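Phosphomethylpyrimidine kinase (Pyrococcus furiosus, PDB 2PB9) probably phosphorylates hydroxymethylpyrimidine and its phosphate and, through the ThiN-family C-terminal domain crystallised here, condenses pyrimidine and thiazole moieties into thiamine phosphate. Local coordinates at residues A44-V50 and A79-L83. Numbering follows the deposited sequence.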
loop_
_atom_site.group_PDB
_atom_site.type_symbol
_atom_site.label_atom_id
_atom_site.label_comp_id
_atom_site.label_asym_id
_atom_site.label_seq_id
_atom_site.Cartn_x
_atom_site.Cartn_y
_atom_site.Cartn_z
ATOM N N ALA A 44 -22.709 26.294 10.995
ATOM C CA ALA A 44 -21.977 25.043 10.872
ATOM C C ALA A 44 -20.478 25.340 10.753
ATOM O O ALA A 44 -19.924 25.351 9.661
ATOM C CB ALA A 44 -22.471 24.279 9.649
ATOM N N ARG A 45 -19.824 25.574 11.885
ATOM C CA ARG A 45 -18.404 25.892 11.892
ATOM C C ARG A 45 -17.516 24.737 12.383
ATOM O O ARG A 45 -16.300 24.749 12.195
ATOM C CB ARG A 45 -18.178 27.158 12.738
ATOM C CG ARG A 45 -16.732 27.707 12.766
ATOM C CD ARG A 45 -16.189 27.998 11.367
ATOM N NE ARG A 45 -17.277 28.149 10.403
ATOM C CZ ARG A 45 -17.131 28.530 9.138
ATOM N NH1 ARG A 45 -15.927 28.814 8.648
ATOM N NH2 ARG A 45 -18.201 28.618 8.360
ATOM N N SER A 46 -18.111 23.735 13.009
ATOM C CA SER A 46 -17.318 22.608 13.481
ATOM C C SER A 46 -18.163 21.346 13.588
ATOM O O SER A 46 -19.388 21.402 13.476
ATOM C CB SER A 46 -16.690 22.930 14.843
ATOM O OG SER A 46 -17.687 23.109 15.826
ATOM N N THR A 47 -17.503 20.210 13.797
ATOM C CA THR A 47 -18.207 18.940 13.930
ATOM C C THR A 47 -19.150 18.997 15.137
ATOM O O THR A 47 -20.049 18.165 15.295
ATOM C CB THR A 47 -17.226 17.779 14.135
ATOM O OG1 THR A 47 -16.696 17.837 15.467
ATOM C CG2 THR A 47 -16.091 17.855 13.114
ATOM N N LYS A 48 -18.924 19.988 15.992
ATOM C CA LYS A 48 -19.745 20.185 17.174
ATOM C C LYS A 48 -21.117 20.681 16.753
ATOM O O LYS A 48 -22.089 20.532 17.492
ATOM C CB LYS A 48 -19.108 21.224 18.084
ATOM C CG LYS A 48 -18.618 20.689 19.415
ATOM C CD LYS A 48 -17.410 19.791 19.264
ATOM C CE LYS A 48 -16.709 19.627 20.605
ATOM N NZ LYS A 48 -17.654 19.190 21.678
ATOM N N ASP A 49 -21.181 21.268 15.559
ATOM C CA ASP A 49 -22.424 21.817 15.015
ATOM C C ASP A 49 -23.134 20.805 14.136
ATOM O O ASP A 49 -24.087 21.131 13.422
ATOM C CB ASP A 49 -22.122 23.080 14.203
ATOM C CG ASP A 49 -21.315 24.087 14.989
ATOM O OD1 ASP A 49 -21.745 24.395 16.117
ATOM O OD2 ASP A 49 -20.264 24.564 14.494
ATOM N N VAL A 50 -22.655 19.571 14.192
ATOM C CA VAL A 50 -23.231 18.504 13.395
ATOM C C VAL A 50 -23.693 17.378 14.310
ATOM O O VAL A 50 -22.975 16.985 15.225
ATOM C CB VAL A 50 -22.196 17.967 12.377
ATOM C CG1 VAL A 50 -22.862 16.973 11.437
ATOM C CG2 VAL A 50 -21.593 19.125 11.590
ATOM N N ALA A 79 -18.572 14.239 9.790
ATOM C CA ALA A 79 -18.969 15.635 9.977
ATOM C C ALA A 79 -18.077 16.562 9.171
ATOM O O ALA A 79 -18.551 17.520 8.554
ATOM C CB ALA A 79 -18.921 16.014 11.453
ATOM N N ARG A 80 -16.781 16.287 9.195
ATOM C CA ARG A 80 -15.824 17.088 8.446
ATOM C C ARG A 80 -16.134 16.962 6.963
ATOM O O ARG A 80 -16.046 17.929 6.218
ATOM C CB ARG A 80 -14.389 16.618 8.722
ATOM C CG ARG A 80 -13.731 17.259 9.948
ATOM C CD ARG A 80 -13.341 16.231 11.017
ATOM N NE ARG A 80 -12.364 15.254 10.534
ATOM C CZ ARG A 80 -11.077 15.236 10.876
ATOM N NH1 ARG A 80 -10.591 16.147 11.719
ATOM N NH2 ARG A 80 -10.268 14.308 10.366
ATOM N N ALA A 81 -16.501 15.761 6.542
ATOM C CA ALA A 81 -16.833 15.510 5.149
ATOM C C ALA A 81 -18.048 16.328 4.709
ATOM O O ALA A 81 -17.995 17.039 3.698
ATOM C CB ALA A 81 -17.112 14.027 4.951
ATOM N N VAL A 82 -19.138 16.219 5.469
ATOM C CA VAL A 82 -20.359 16.940 5.140
ATOM C C VAL A 82 -20.134 18.436 5.280
ATOM O O VAL A 82 -20.643 19.223 4.488
ATOM C CB VAL A 82 -21.561 16.494 6.037
ATOM C CG1 VAL A 82 -21.651 17.338 7.293
ATOM C CG2 VAL A 82 -22.845 16.610 5.269
ATOM N N LEU A 83 -19.346 18.818 6.275
ATOM C CA LEU A 83 -19.052 20.217 6.526
ATOM C C LEU A 83 -18.303 20.792 5.325
ATOM O O LEU A 83 -18.650 21.862 4.824
ATOM C CB LEU A 83 -18.229 20.342 7.821
ATOM C CG LEU A 83 -18.676 21.381 8.876
ATOM C CD1 LEU A 83 -20.193 21.472 8.943
ATOM C CD2 LEU A 83 -18.113 21.001 10.236
#
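Leu83 and Val50 pass one another in opposite directions, with Leu83 CD1 3.8 Å from Val50 CG2. Leu83 CD1 also lies 3.7 Å from Ala44 CB, so one branch of the leucine spans both ends of the segment 44-50. Its other branch turns to the backbone of the loop, Leu83 CD2 lying near the carbonyl of Ser46. Leu83 accordingly buries more surface here than any other residue of the two segments. One helical turn earlier, Ala79 CB touches two side chains, 3.6 Å from Thr47 CB and 3.9 Å from Val50 CB. Val50 presents both methyls to the helix: with CG1 anti to the backbone N (chi1 -173°), CG2 falls beside that nitrogen and faces Leu83, while CG1 makes a longer approach to Val82. In the ThiN domain, this joins helix 77-86 to the loop connecting antiparallel neighbours 35-38 and 50-53 of the mixed sheet; Ser38 touches Ala44, Val50 and Leu83. A phosphate ion, probably from the crystallisation liquor, is bound about 6 Å from the Ala79 side chain. Packing is sparser toward solvent, where Thr47 and Arg80 lie side by side and meet through Thr47 CG2 and Arg80 CD at 3.8 Å. Asp49 makes no contact with the helix segment; within the loop its OD2 accepts from Arg45 N (2.8 Å), Ser46 N (2.7 Å) and Ser46 OG. Both amides come in on its anti side, tilted out of the carboxylate plane by 34° and 25°, and the hydroxyl from above that plane, three bonds that tie the turn together.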